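Local coordinates for protein glucose-6-phosphate 1-dehydrogenase (Mycobacterium avium, PDB 4LGV) that probably catalyses the oxidation of glucose 6-phosphate to 6-phosphogluconolactone with a nicotinamide dinucleotide, the entry step of the oxidative pentose phosphate pathway, at residues Ser223-Thr228 with Ala331-Phe336; Glu349-Leu354 with Pro371-Leu376; Arg385-Ala390 with Asp398-Ser403. One frame throughout, in Å; residues are numbered along the deposited sequence.

Interaction 1: Ser223-Thr228 with Ala331-Phe336; sequences SEIHIT and AGVPIF
A parallel strand pair of the large mixed sheet in the C-terminal domain, strands 222-230 and 335-340, begins where I225 hydrogen-bonds to residues on both sides of I335. I225 N donates a hydrogen bond to P334 O (3.0 Å), and I225 O accepts one from F336 N (2.8 Å). I227 N then continues the pattern to F336 O at 2.7 Å. One residue bonding two partners that flank its opposite number is the signature of parallel pairing. P334 suits the start of the strand, where its ring CD takes the place of an N-H opposite S223 O (3.2 Å). A water bridges that oxygen and G332 O.

On one face I225 meets V333 and I335 through branched aliphatic groups, which favour extended backbone. The other face carries E224, H226 and F336. E224 sends CG opposite its own backbone nitrogen (chi1 -175°) and runs on extended, so that OE1 arrives 3.5 Å from F336 CE2. The same oxygen accepts a hydrogen bond from H226 NE2 (2.8 Å) on its anti side, a little out of the carboxylate plane, and another from the backbone N of H475. The imidazole is thereby fixed in rotation beside F336, the two ring planes 86° apart.

Beyond strand 222-230 lies strand 347-354, whose F353 meets H226 edge-to-face and is faced by both S223 and E224 in a classic beta bulge; beyond strand 335-340 lies strand 318-323, with R322 against P334 and F336.

Interaction 2: Glu349-Leu354 with Pro371-Leu376; sequences EVRMFL and PNQIVL
V350 and L376 exchange two backbone hydrogen bonds, V350 N to L376 O and L376 N to V350 O, both 2.8 Å. M352 and I374 repeat the exchange two residues on, and L354 N reaches N372 O at 2.9 Å. Between them, R351 with V375 and F353 with Q373 form the non-hydrogen-bonded pairs.

The polar side chains share the face of those latter pairs. R351 bends at chi3 (-68°), which turns its guanidinium across the strand: NH1 points to Q373 OE1 at 2.7 Å, with the oxygen in the guanidinium plane and the amide turned steeply to it (75°). NE and NH2 meanwhile grip E349 side-on, one carboxylate oxygen each, in a salt bridge with NE 3.0 Å from OE1; both oxygens are approached from above the carboxylate plane. E349 OE2 has a further partner in the backbone N of W481.

Segments 349-354 and 373-376 run antiparallel at 171°, and their strands, 347-354 and 373-379, are neighbours in the mixed sheet, joined by a long connection without helix or strand. In N372, which precedes the second strand, the amide hydrogen-bonds A212 and N210 of the third subunit, a role suited to a group that both donates and accepts.

Van der Waals packing divides by face. On the polar side, V375 CG2 sits over one guanidinium face, toward its rim, 3.5 Å from R351 NH1, while the F353 ring lies alongside the Q373 amide, its CE2 3.5 Å from Q373 CD. On the other, V350, M352, I374 and L376 meet chiefly through their beta carbons, L354 CD1 approaches I374 CG1 at 4.1 Å, and V263 of helix 246-264 packs on V350 and M352.

Interaction 3: Arg385-Ala390 with Asp398-Ser403; sequences RLQLSA and DVHLDS
L388 and L401 meet nearly at right angles, L388 CD1 against L401 CD2 at 3.6 Å, in the closely packed half of a beta hairpin made by strands 383-392 and 395-404. L386 lies alongside L401 on the same face, and A390 CB presses on V399 CG2 at 3.5 Å, tighter than carbon atoms usually come; the small alanine methyl suits a place so near the branched valine. This apolar face continues into the third subunit, where L386 packs on its own counterpart and V399 on S403 of that subunit, so leucine and valine serve both the hairpin and the assembly. The backbones are tied by paired hydrogen bonds, L386 with L401 and L388 with V399, and the segments 385-390 and 398-403 run 143° apart.

The reverse face is polar and more open, with D398 and H400 exposed as residues. Here the R385 chain bends at chi3 (-77°), bringing the guanidinium side-on to D402: NE bonds OD1 and NH2 bonds OD2, each at 2.8 Å, and the first is nearly straight at 173°. OD2 uses its syn lone pair, and the charged groups are close to coplanar. The H400 ring lies flat over the guanidinium, its CD2 3.5 Å from R385 CZ, while Q387 CG comes near the ring from directly across the strand pair. W481 adds a cation-pi contact to R385.

With two bonds holding the guanidinium side-on to D402, H400 has a flat cation to stack on. That positive neighbour would probably disfavour protonation of the imidazole, although the nearby D402 should offset part of the effect; exposed as H400 is overall, its ND1 is covered by the other strand and finds no partner in the model.

How the interactions relate
The three contacts lie in series along the chain and side by side in the mixed sheet of the C-terminal domain. Interactions 1 and 2 have centres about 10 Å apart and meet where strands 222-230 and 347-354 are neighbours: R351 N is 2.7 Å from H226 O, a probable hydrogen bond. Another step of about 10 Å leads to interaction 3, where strands 373-379 and 383-392 adjoin and V375 N is 2.7 Å from R385 O. Interactions 1 and 3, about 20 Å apart between centres, do not touch. The path runs from inside the sheet to its outermost strand within the chain, 395-404, and interactions 2 and 3 both reach the third subunit, so this part of the sheet contributes to the assembly.

Interaction 1: Ser223-Thr228 with Ala331-Phe336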
ATOM      1  N   SER A 223       4.260 -11.954  -7.780  1.00 23.29           N
ATOM      2  CA  SER A 223       4.082 -13.315  -7.215  1.00 25.14           C
ATOM      3  C   SER A 223       5.257 -14.238  -7.436  1.00 24.08           C
ATOM      4  O   SER A 223       5.505 -15.098  -6.619  1.00 24.72           O
ATOM      5  CB  SER A 223       2.845 -14.034  -7.734  1.00 26.69           C
ATOM      6  OG  SER A 223       3.019 -14.280  -9.109  1.00 29.18           O
ATOM      7  N   GLU A 224       6.018 -14.003  -8.473  1.00 23.46           N
ATOM      8  CA  GLU A 224       7.033 -14.933  -8.876  1.00 24.60           C
ATOM      9  C   GLU A 224       8.007 -14.274  -9.844  1.00 23.62           C
ATOM     10  O   GLU A 224       7.596 -13.436 -10.648  1.00 24.62           O
ATOM     11  CB  GLU A 224       6.341 -16.111  -9.574  1.00 26.31           C
ATOM     12  CG  GLU A 224       7.213 -17.264  -9.964  1.00 27.97           C
ATOM     13  CD  GLU A 224       6.378 -18.533 -10.184  1.00 29.57           C
ATOM     14  OE1 GLU A 224       6.760 -19.407 -11.032  1.00 32.77           O
ATOM     15  OE2 GLU A 224       5.335 -18.648  -9.537  1.00 30.36           O
ATOM     16  N   ILE A 225       9.251 -14.739  -9.838  1.00 22.35           N
ATOM     17  CA  ILE A 225      10.270 -14.256 -10.753  1.00 21.90           C
ATOM     18  C   ILE A 225      10.941 -15.409 -11.490  1.00 22.96           C
ATOM     19  O   ILE A 225      11.283 -16.404 -10.864  1.00 23.37           O
ATOM     20  CB  ILE A 225      11.340 -13.463  -9.979  1.00 21.11           C
ATOM     21  CG1 ILE A 225      10.692 -12.251  -9.297  1.00 20.28           C
ATOM     22  CG2 ILE A 225      12.404 -12.973 -10.930  1.00 21.00           C
ATOM     23  CD1 ILE A 225      11.574 -11.414  -8.437  1.00 19.65           C
ATOM     24  N   HIS A 226      11.127 -15.272 -12.810  1.00 23.83           N
ATOM     25  CA  HIS A 226      11.877 -16.257 -13.613  1.00 25.59           C
ATOM     26  C   HIS A 226      13.042 -15.560 -14.298  1.00 26.36           C
ATOM     27  O   HIS A 226      12.860 -14.533 -14.961  1.00 26.37           O
ATOM     28  CB  HIS A 226      11.062 -16.870 -14.720  1.00 26.06           C
ATOM     29  CG  HIS A 226       9.981 -17.779 -14.260  1.00 27.35           C
ATOM     30  ND1 HIS A 226       9.146 -18.426 -15.143  1.00 29.06           N
ATOM     31  CD2 HIS A 226       9.545 -18.097 -13.022  1.00 28.37           C
ATOM     32  CE1 HIS A 226       8.276 -19.162 -14.467  1.00 30.18           C
ATOM     33  NE2 HIS A 226       8.483 -18.960 -13.177  1.00 30.15           N
ATOM     34  N   ILE A 227      14.227 -16.097 -14.100  1.00 26.80           N
ATOM     35  CA  ILE A 227      15.420 -15.593 -14.753  1.00 28.55           C
ATOM     36  C   ILE A 227      15.915 -16.626 -15.760  1.00 29.14           C
ATOM     37  O   ILE A 227      16.136 -17.787 -15.411  1.00 29.56           O
ATOM     38  CB  ILE A 227      16.507 -15.313 -13.723  1.00 29.52           C
ATOM     39  CG1 ILE A 227      16.053 -14.131 -12.863  1.00 30.84           C
ATOM     40  CG2 ILE A 227      17.809 -15.022 -14.429  1.00 29.80           C
ATOM     41  CD1 ILE A 227      17.006 -13.762 -11.733  1.00 33.76           C
ATOM     42  N   THR A 228      16.011 -16.223 -17.007  1.00 29.25           N
ATOM     43  CA  THR A 228      16.433 -17.118 -18.081  1.00 30.73           C
ATOM     44  C   THR A 228      17.677 -16.566 -18.714  1.00 30.79           C
ATOM     45  O   THR A 228      17.698 -15.416 -19.156  1.00 29.55           O
ATOM     46  CB  THR A 228      15.354 -17.235 -19.162  1.00 32.41           C
ATOM     47  OG1 THR A 228      14.179 -17.854 -18.625  1.00 33.26           O
ATOM     48  CG2 THR A 228      15.861 -18.070 -20.333  1.00 34.16           C
ATOM     49  N   ALA A 331       9.814 -11.657   0.531  1.00 19.43           N
ATOM     50  CA  ALA A 331       9.533 -12.939   1.230  1.00 20.35           C
ATOM     51  C   ALA A 331       8.367 -13.645   0.553  1.00 20.97           C
ATOM     52  O   ALA A 331       7.353 -13.006   0.236  1.00 20.66           O
ATOM     53  CB  ALA A 331       9.224 -12.726   2.696  1.00 19.68           C
ATOM     54  N   GLY A 332       8.515 -14.954   0.370  1.00 21.74           N
ATOM     55  CA  GLY A 332       7.451 -15.785  -0.207  1.00 22.99           C
ATOM     56  C   GLY A 332       7.373 -15.761  -1.746  1.00 24.22           C
ATOM     57  O   GLY A 332       6.511 -16.460  -2.332  1.00 25.20           O
ATOM     58  N   VAL A 333       8.223 -14.970  -2.408  1.00 22.71           N
ATOM     59  CA  VAL A 333       8.197 -14.878  -3.855  1.00 22.61           C
ATOM     60  C   VAL A 333       9.210 -15.897  -4.372  1.00 24.53           C
ATOM     61  O   VAL A 333      10.389 -15.680  -4.221  1.00 26.46           O
ATOM     62  CB  VAL A 333       8.564 -13.466  -4.329  1.00 22.25           C
ATOM     63  CG1 VAL A 333       8.751 -13.418  -5.835  1.00 22.74           C
ATOM     64  CG2 VAL A 333       7.510 -12.470  -3.907  1.00 21.76           C
ATOM     65  N   PRO A 334       8.762 -17.002  -4.985  1.00 24.29           N
ATOM     66  CA  PRO A 334       9.712 -17.905  -5.531  1.00 26.14           C
ATOM     67  C   PRO A 334      10.468 -17.314  -6.712  1.00 26.52           C
ATOM     68  O   PRO A 334       9.867 -16.669  -7.566  1.00 26.12           O
ATOM     69  CB  PRO A 334       8.840 -19.108  -6.021  1.00 27.04           C
ATOM     70  CG  PRO A 334       7.458 -18.870  -5.467  1.00 25.99           C
ATOM     71  CD  PRO A 334       7.382 -17.387  -5.296  1.00 25.12           C
ATOM     72  N   ILE A 335      11.771 -17.572  -6.747  1.00 26.02           N
ATOM     73  CA  ILE A 335      12.624 -17.124  -7.807  1.00 27.35           C
ATOM     74  C   ILE A 335      13.210 -18.348  -8.523  1.00 28.48           C
ATOM     75  O   ILE A 335      13.913 -19.143  -7.924  1.00 29.61           O
ATOM     76  CB  ILE A 335      13.733 -16.241  -7.216  1.00 26.79           C
ATOM     77  CG1 ILE A 335      13.106 -15.070  -6.458  1.00 26.64           C
ATOM     78  CG2 ILE A 335      14.669 -15.766  -8.306  1.00 25.65           C
ATOM     79  CD1 ILE A 335      14.069 -14.220  -5.653  1.00 27.15           C
ATOM     80  N   PHE A 336      12.876 -18.506  -9.797  1.00 29.42           N
ATOM     81  CA  PHE A 336      13.369 -19.603 -10.588  1.00 29.91           C
ATOM     82  C   PHE A 336      14.392 -19.074 -11.587  1.00 30.05           C
ATOM     83  O   PHE A 336      14.202 -18.034 -12.218  1.00 29.40           O
ATOM     84  CB  PHE A 336      12.217 -20.321 -11.328  1.00 30.68           C
ATOM     85  CG  PHE A 336      11.250 -21.034 -10.409  1.00 28.50           C
ATOM     86  CD1 PHE A 336      11.559 -22.269  -9.902  1.00 29.29           C
ATOM     87  CD2 PHE A 336      10.070 -20.469 -10.072  1.00 27.33           C
ATOM     88  CE1 PHE A 336      10.699 -22.931  -9.029  1.00 29.37           C
ATOM     89  CE2 PHE A 336       9.184 -21.111  -9.233  1.00 28.51           C
ATOM     90  CZ  PHE A 336       9.492 -22.358  -8.713  1.00 29.06           C
TER
HETATM   91  O   HOH W   1       4.220 -15.411  -4.087  1.00 31.08           O

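Interaction 2: Glu349-Leu354 with Pro371-Leu376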
ATOM      1  N   GLU A 349      16.871 -12.831 -19.681  1.00 26.03           N
ATOM      2  CA  GLU A 349      15.604 -12.201 -19.337  1.00 25.90           C
ATOM      3  C   GLU A 349      15.302 -12.369 -17.846  1.00 25.09           C
ATOM      4  O   GLU A 349      15.632 -13.374 -17.238  1.00 23.77           O
ATOM      5  CB  GLU A 349      14.497 -12.910 -20.163  1.00 26.86           C
ATOM      6  CG  GLU A 349      13.076 -12.688 -19.722  1.00 27.36           C
ATOM      7  CD  GLU A 349      12.063 -13.471 -20.522  1.00 27.32           C
ATOM      8  OE1 GLU A 349      11.579 -14.543 -20.030  1.00 27.95           O
ATOM      9  OE2 GLU A 349      11.721 -13.003 -21.616  1.00 25.68           O
ATOM     10  N   VAL A 350      14.714 -11.333 -17.272  1.00 25.22           N
ATOM     11  CA  VAL A 350      14.172 -11.387 -15.929  1.00 24.64           C
ATOM     12  C   VAL A 350      12.673 -11.136 -16.104  1.00 23.97           C
ATOM     13  O   VAL A 350      12.267 -10.077 -16.564  1.00 22.64           O
ATOM     14  CB  VAL A 350      14.772 -10.327 -15.017  1.00 24.68           C
ATOM     15  CG1 VAL A 350      14.171 -10.412 -13.595  1.00 25.00           C
ATOM     16  CG2 VAL A 350      16.272 -10.486 -14.919  1.00 25.34           C
ATOM     17  N   ARG A 351      11.857 -12.127 -15.760  1.00 22.85           N
ATOM     18  CA  ARG A 351      10.423 -12.035 -16.013  1.00 22.58           C
ATOM     19  C   ARG A 351       9.724 -12.032 -14.677  1.00 22.00           C
ATOM     20  O   ARG A 351       9.827 -12.967 -13.918  1.00 21.83           O
ATOM     21  CB  ARG A 351       9.934 -13.230 -16.854  1.00 22.97           C
ATOM     22  CG  ARG A 351       8.440 -13.224 -17.165  1.00 22.90           C
ATOM     23  CD  ARG A 351       8.108 -14.307 -18.150  1.00 24.17           C
ATOM     24  NE  ARG A 351       8.688 -14.016 -19.450  1.00 23.70           N
ATOM     25  CZ  ARG A 351       8.055 -13.462 -20.459  1.00 23.39           C
ATOM     26  NH1 ARG A 351       6.794 -13.132 -20.335  1.00 23.50           N
ATOM     27  NH2 ARG A 351       8.712 -13.227 -21.590  1.00 22.96           N
ATOM     28  N   MET A 352       9.005 -10.957 -14.387  1.00 22.62           N
ATOM     29  CA  MET A 352       8.336 -10.829 -13.103  1.00 22.44           C
ATOM     30  C   MET A 352       6.825 -10.951 -13.298  1.00 21.78           C
ATOM     31  O   MET A 352       6.241 -10.175 -14.055  1.00 20.76           O
ATOM     32  CB  MET A 352       8.708  -9.506 -12.494  1.00 23.94           C
ATOM     33  CG  MET A 352      10.205  -9.336 -12.342  1.00 25.41           C
ATOM     34  SD  MET A 352      10.550  -7.654 -11.849  1.00 28.35           S
ATOM     35  CE  MET A 352      10.549  -8.034 -10.127  1.00 27.83           C
ATOM     36  N   PHE A 353       6.215 -11.959 -12.658  1.00 21.03           N
ATOM     37  CA  PHE A 353       4.794 -12.208 -12.748  1.00 21.17           C
ATOM     38  C   PHE A 353       4.080 -11.455 -11.670  1.00 20.93           C
ATOM     39  O   PHE A 353       4.469 -11.565 -10.472  1.00 20.97           O
ATOM     40  CB  PHE A 353       4.495 -13.695 -12.526  1.00 22.30           C
ATOM     41  CG  PHE A 353       5.009 -14.592 -13.616  1.00 23.22           C
ATOM     42  CD1 PHE A 353       6.289 -15.078 -13.571  1.00 24.22           C
ATOM     43  CD2 PHE A 353       4.226 -14.910 -14.691  1.00 25.00           C
ATOM     44  CE1 PHE A 353       6.771 -15.942 -14.549  1.00 25.29           C
ATOM     45  CE2 PHE A 353       4.690 -15.747 -15.697  1.00 25.64           C
ATOM     46  CZ  PHE A 353       5.972 -16.270 -15.628  1.00 25.93           C
ATOM     47  N   LEU A 354       3.042 -10.700 -12.020  1.00 20.58           N
ATOM     48  CA  LEU A 354       2.217 -10.057 -10.970  1.00 20.61           C
ATOM     49  C   LEU A 354       1.153 -10.985 -10.473  1.00 21.94           C
ATOM     50  O   LEU A 354       0.783 -11.876 -11.189  1.00 21.75           O
ATOM     51  CB  LEU A 354       1.542  -8.816 -11.466  1.00 20.53           C
ATOM     52  CG  LEU A 354       2.437  -7.573 -11.482  1.00 20.23           C
ATOM     53  CD1 LEU A 354       3.414  -7.595 -12.644  1.00 20.63           C
ATOM     54  CD2 LEU A 354       1.583  -6.337 -11.579  1.00 20.28           C
ATOM     55  N   PRO A 371      -1.560 -13.534 -15.802  1.00 28.69           N
ATOM     56  CA  PRO A 371      -1.484 -12.299 -15.060  1.00 26.67           C
ATOM     57  C   PRO A 371      -0.546 -11.355 -15.778  1.00 25.44           C
ATOM     58  O   PRO A 371       0.199 -11.792 -16.662  1.00 26.40           O
ATOM     59  CB  PRO A 371      -0.906 -12.727 -13.704  1.00 27.05           C
ATOM     60  CG  PRO A 371      -0.154 -13.955 -13.976  1.00 28.49           C
ATOM     61  CD  PRO A 371      -0.900 -14.653 -15.089  1.00 29.71           C
ATOM     62  N   ASN A 372      -0.622 -10.083 -15.442  1.00 23.00           N
ATOM     63  CA  ASN A 372       0.307  -9.102 -15.961  1.00 22.56           C
ATOM     64  C   ASN A 372       1.756  -9.543 -15.679  1.00 21.75           C
ATOM     65  O   ASN A 372       2.033 -10.258 -14.679  1.00 20.46           O
ATOM     66  CB  ASN A 372       0.058  -7.733 -15.315  1.00 22.70           C
ATOM     67  CG  ASN A 372      -1.292  -7.097 -15.698  1.00 23.55           C
ATOM     68  OD1 ASN A 372      -1.664  -6.102 -15.114  1.00 23.64           O
ATOM     69  ND2 ASN A 372      -1.970  -7.611 -16.699  1.00 23.75           N
ATOM     70  N   GLN A 373       2.662  -9.116 -16.542  1.00 21.16           N
ATOM     71  CA  GLN A 373       4.095  -9.400 -16.370  1.00 21.31           C
ATOM     72  C   GLN A 373       4.956  -8.205 -16.724  1.00 20.53           C
ATOM     73  O   GLN A 373       4.668  -7.449 -17.635  1.00 20.22           O
ATOM     74  CB  GLN A 373       4.480 -10.571 -17.281  1.00 22.52           C
ATOM     75  CG  GLN A 373       3.916 -11.873 -16.771  1.00 23.73           C
ATOM     76  CD  GLN A 373       4.001 -13.007 -17.774  1.00 24.16           C
ATOM     77  OE1 GLN A 373       5.059 -13.339 -18.279  1.00 24.78           O
ATOM     78  NE2 GLN A 373       2.881 -13.656 -17.985  1.00 24.67           N
ATOM     79  N   ILE A 374       6.032  -8.055 -15.978  1.00 21.26           N
ATOM     80  CA  ILE A 374       7.087  -7.107 -16.294  1.00 20.96           C
ATOM     81  C   ILE A 374       8.265  -7.919 -16.782  1.00 20.75           C
ATOM     82  O   ILE A 374       8.767  -8.723 -16.041  1.00 21.59           O
ATOM     83  CB  ILE A 374       7.514  -6.326 -15.068  1.00 20.81           C
ATOM     84  CG1 ILE A 374       6.341  -5.479 -14.567  1.00 21.64           C
ATOM     85  CG2 ILE A 374       8.688  -5.422 -15.403  1.00 20.22           C
ATOM     86  CD1 ILE A 374       6.597  -4.816 -13.231  1.00 21.42           C
ATOM     87  N   VAL A 375       8.689  -7.701 -18.016  1.00 21.40           N
ATOM     88  CA  VAL A 375       9.804  -8.440 -18.587  1.00 22.16           C
ATOM     89  C   VAL A 375      10.982  -7.523 -18.873  1.00 22.72           C
ATOM     90  O   VAL A 375      10.852  -6.548 -19.580  1.00 23.93           O
ATOM     91  CB  VAL A 375       9.391  -9.129 -19.872  1.00 22.60           C
ATOM     92  CG1 VAL A 375      10.478 -10.074 -20.324  1.00 23.05           C
ATOM     93  CG2 VAL A 375       8.104  -9.924 -19.681  1.00 22.92           C
ATOM     94  N   LEU A 376      12.133  -7.858 -18.324  1.00 23.39           N
ATOM     95  CA  LEU A 376      13.363  -7.141 -18.574  1.00 24.01           C
ATOM     96  C   LEU A 376      14.306  -8.005 -19.412  1.00 24.51           C
ATOM     97  O   LEU A 376      14.781  -9.015 -18.917  1.00 25.70           O
ATOM     98  CB  LEU A 376      14.043  -6.806 -17.233  1.00 24.65           C
ATOM     99  CG  LEU A 376      13.188  -6.063 -16.202  1.00 25.27           C
ATOM    100  CD1 LEU A 376      13.913  -5.928 -14.900  1.00 26.26           C
ATOM    101  CD2 LEU A 376      12.812  -4.686 -16.686  1.00 25.65           C
TER

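Interaction 3: Arg385-Ala390 with Asp398-Ser403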
ATOM      1  N   ARG A 385       9.442  -5.013 -21.395  1.00 29.66           N
ATOM      2  CA  ARG A 385       8.097  -5.263 -21.894  1.00 29.47           C
ATOM      3  C   ARG A 385       7.134  -5.345 -20.736  1.00 28.44           C
ATOM      4  O   ARG A 385       7.343  -6.097 -19.797  1.00 30.18           O
ATOM      5  CB  ARG A 385       8.058  -6.546 -22.732  1.00 30.07           C
ATOM      6  CG  ARG A 385       6.666  -7.179 -22.870  1.00 30.58           C
ATOM      7  CD  ARG A 385       6.673  -8.423 -23.776  1.00 30.49           C
ATOM      8  NE  ARG A 385       6.728  -8.013 -25.167  1.00 31.22           N
ATOM      9  CZ  ARG A 385       6.748  -8.822 -26.215  1.00 32.53           C
ATOM     10  NH1 ARG A 385       6.749 -10.140 -26.067  1.00 31.85           N
ATOM     11  NH2 ARG A 385       6.805  -8.292 -27.438  1.00 33.37           N
ATOM     12  N   LEU A 386       6.073  -4.574 -20.802  1.00 28.49           N
ATOM     13  CA  LEU A 386       4.977  -4.736 -19.865  1.00 31.16           C
ATOM     14  C   LEU A 386       3.833  -5.500 -20.584  1.00 30.07           C
ATOM     15  O   LEU A 386       3.291  -5.015 -21.576  1.00 30.41           O
ATOM     16  CB  LEU A 386       4.559  -3.372 -19.360  1.00 33.28           C
ATOM     17  CG  LEU A 386       3.344  -3.298 -18.436  1.00 41.31           C
ATOM     18  CD1 LEU A 386       3.514  -4.055 -17.120  1.00 43.47           C
ATOM     19  CD2 LEU A 386       3.024  -1.840 -18.103  1.00 42.95           C
ATOM     20  N   GLN A 387       3.447  -6.658 -20.056  1.00 28.27           N
ATOM     21  CA  GLN A 387       2.338  -7.451 -20.618  1.00 28.12           C
ATOM     22  C   GLN A 387       1.050  -7.235 -19.872  1.00 27.34           C
ATOM     23  O   GLN A 387       0.968  -7.459 -18.673  1.00 28.58           O
ATOM     24  CB  GLN A 387       2.636  -8.932 -20.572  1.00 27.64           C
ATOM     25  CG  GLN A 387       3.884  -9.291 -21.326  1.00 29.12           C
ATOM     26  CD  GLN A 387       4.100 -10.788 -21.442  1.00 31.53           C
ATOM     27  OE1 GLN A 387       3.224 -11.567 -21.060  1.00 32.80           O
ATOM     28  NE2 GLN A 387       5.275 -11.192 -21.934  1.00 31.92           N
ATOM     29  N   LEU A 388       0.044  -6.765 -20.593  1.00 27.11           N
ATOM     30  CA  LEU A 388      -1.275  -6.464 -20.040  1.00 26.68           C
ATOM     31  C   LEU A 388      -2.336  -7.132 -20.917  1.00 26.30           C
ATOM     32  O   LEU A 388      -2.003  -7.800 -21.882  1.00 25.53           O
ATOM     33  CB  LEU A 388      -1.523  -4.958 -20.059  1.00 26.06           C
ATOM     34  CG  LEU A 388      -0.527  -4.067 -19.332  1.00 26.15           C
ATOM     35  CD1 LEU A 388      -0.984  -2.604 -19.456  1.00 26.19           C
ATOM     36  CD2 LEU A 388      -0.380  -4.446 -17.864  1.00 25.63           C
ATOM     37  N   SER A 389      -3.598  -6.972 -20.542  1.00 25.89           N
ATOM     38  CA  SER A 389      -4.703  -7.542 -21.289  1.00 26.62           C
ATOM     39  C   SER A 389      -5.687  -6.461 -21.689  1.00 28.06           C
ATOM     40  O   SER A 389      -5.859  -5.496 -20.951  1.00 28.01           O
ATOM     41  CB  SER A 389      -5.398  -8.626 -20.468  1.00 25.91           C
ATOM     42  OG  SER A 389      -6.474  -9.141 -21.204  1.00 26.89           O
ATOM     43  N   ALA A 390      -6.348  -6.641 -22.840  1.00 29.43           N
ATOM     44  CA  ALA A 390      -7.249  -5.649 -23.377  1.00 30.61           C
ATOM     45  C   ALA A 390      -8.450  -6.273 -24.013  1.00 33.69           C
ATOM     46  O   ALA A 390      -8.378  -7.372 -24.532  1.00 34.23           O
ATOM     47  CB  ALA A 390      -6.534  -4.819 -24.408  1.00 30.87           C
ATOM     48  N   ASP A 398      -3.694 -10.341 -25.364  1.00 34.78           N
ATOM     49  CA  ASP A 398      -2.526  -9.841 -24.707  1.00 34.43           C
ATOM     50  C   ASP A 398      -2.066  -8.579 -25.408  1.00 33.55           C
ATOM     51  O   ASP A 398      -2.178  -8.434 -26.610  1.00 32.37           O
ATOM     52  CB  ASP A 398      -1.423 -10.896 -24.680  1.00 35.77           C
ATOM     53  CG  ASP A 398      -1.729 -12.036 -23.741  1.00 36.26           C
ATOM     54  OD1 ASP A 398      -2.603 -11.926 -22.875  1.00 34.45           O
ATOM     55  OD2 ASP A 398      -1.114 -13.087 -23.895  1.00 41.96           O
ATOM     56  N   VAL A 399      -1.570  -7.663 -24.615  1.00 31.47           N
ATOM     57  CA  VAL A 399      -1.070  -6.424 -25.080  1.00 33.99           C
ATOM     58  C   VAL A 399       0.406  -6.340 -24.630  1.00 34.25           C
ATOM     59  O   VAL A 399       0.708  -6.545 -23.447  1.00 31.68           O
ATOM     60  CB  VAL A 399      -1.962  -5.331 -24.483  1.00 35.45           C
ATOM     61  CG1 VAL A 399      -1.255  -4.029 -24.407  1.00 37.77           C
ATOM     62  CG2 VAL A 399      -3.189  -5.180 -25.334  1.00 37.30           C
ATOM     63  N   HIS A 400       1.309  -6.063 -25.579  1.00 34.65           N
ATOM     64  CA  HIS A 400       2.742  -5.958 -25.317  1.00 34.33           C
ATOM     65  C   HIS A 400       3.233  -4.525 -25.423  1.00 34.75           C
ATOM     66  O   HIS A 400       3.264  -3.965 -26.500  1.00 35.25           O
ATOM     67  CB  HIS A 400       3.520  -6.840 -26.274  1.00 36.23           C
ATOM     68  CG  HIS A 400       3.244  -8.308 -26.117  1.00 39.99           C
ATOM     69  ND1 HIS A 400       2.807  -8.855 -24.930  1.00 43.58           N
ATOM     70  CD2 HIS A 400       3.369  -9.347 -26.976  1.00 42.52           C
ATOM     71  CE1 HIS A 400       2.666 -10.158 -25.062  1.00 41.60           C
ATOM     72  NE2 HIS A 400       3.011 -10.484 -26.289  1.00 41.79           N
ATOM     73  N   LEU A 401       3.571  -3.916 -24.285  1.00 33.06           N
ATOM     74  CA  LEU A 401       4.036  -2.531 -24.209  1.00 31.91           C
ATOM     75  C   LEU A 401       5.555  -2.560 -24.098  1.00 33.17           C
ATOM     76  O   LEU A 401       6.121  -2.755 -23.010  1.00 32.16           O
ATOM     77  CB  LEU A 401       3.437  -1.856 -22.969  1.00 32.81           C
ATOM     78  CG  LEU A 401       2.056  -1.173 -23.074  1.00 35.40           C
ATOM     79  CD1 LEU A 401       1.122  -1.843 -24.025  1.00 37.50           C
ATOM     80  CD2 LEU A 401       1.329  -1.037 -21.746  1.00 35.26           C
ATOM     81  N   ASP A 402       6.212  -2.389 -25.228  1.00 34.34           N
ATOM     82  CA  ASP A 402       7.656  -2.600 -25.374  1.00 34.44           C
ATOM     83  C   ASP A 402       8.420  -1.307 -25.483  1.00 35.34           C
ATOM     84  O   ASP A 402       7.971  -0.365 -26.158  1.00 36.51           O
ATOM     85  CB  ASP A 402       7.908  -3.410 -26.653  1.00 35.26           C
ATOM     86  CG  ASP A 402       7.334  -4.809 -26.573  1.00 36.31           C
ATOM     87  OD1 ASP A 402       6.889  -5.228 -25.475  1.00 36.76           O
ATOM     88  OD2 ASP A 402       7.356  -5.523 -27.592  1.00 38.90           O
ATOM     89  N   SER A 403       9.587  -1.270 -24.846  1.00 34.37           N
ATOM     90  CA  SER A 403      10.508  -0.175 -25.020  1.00 33.96           C
ATOM     91  C   SER A 403      11.931  -0.637 -24.749  1.00 34.24           C
ATOM     92  O   SER A 403      12.172  -1.659 -24.112  1.00 31.63           O
ATOM     93  CB  SER A 403      10.165   0.965 -24.092  1.00 36.63           C
ATOM     94  OG  SER A 403      10.282   0.589 -22.731  1.00 35.99           O
TER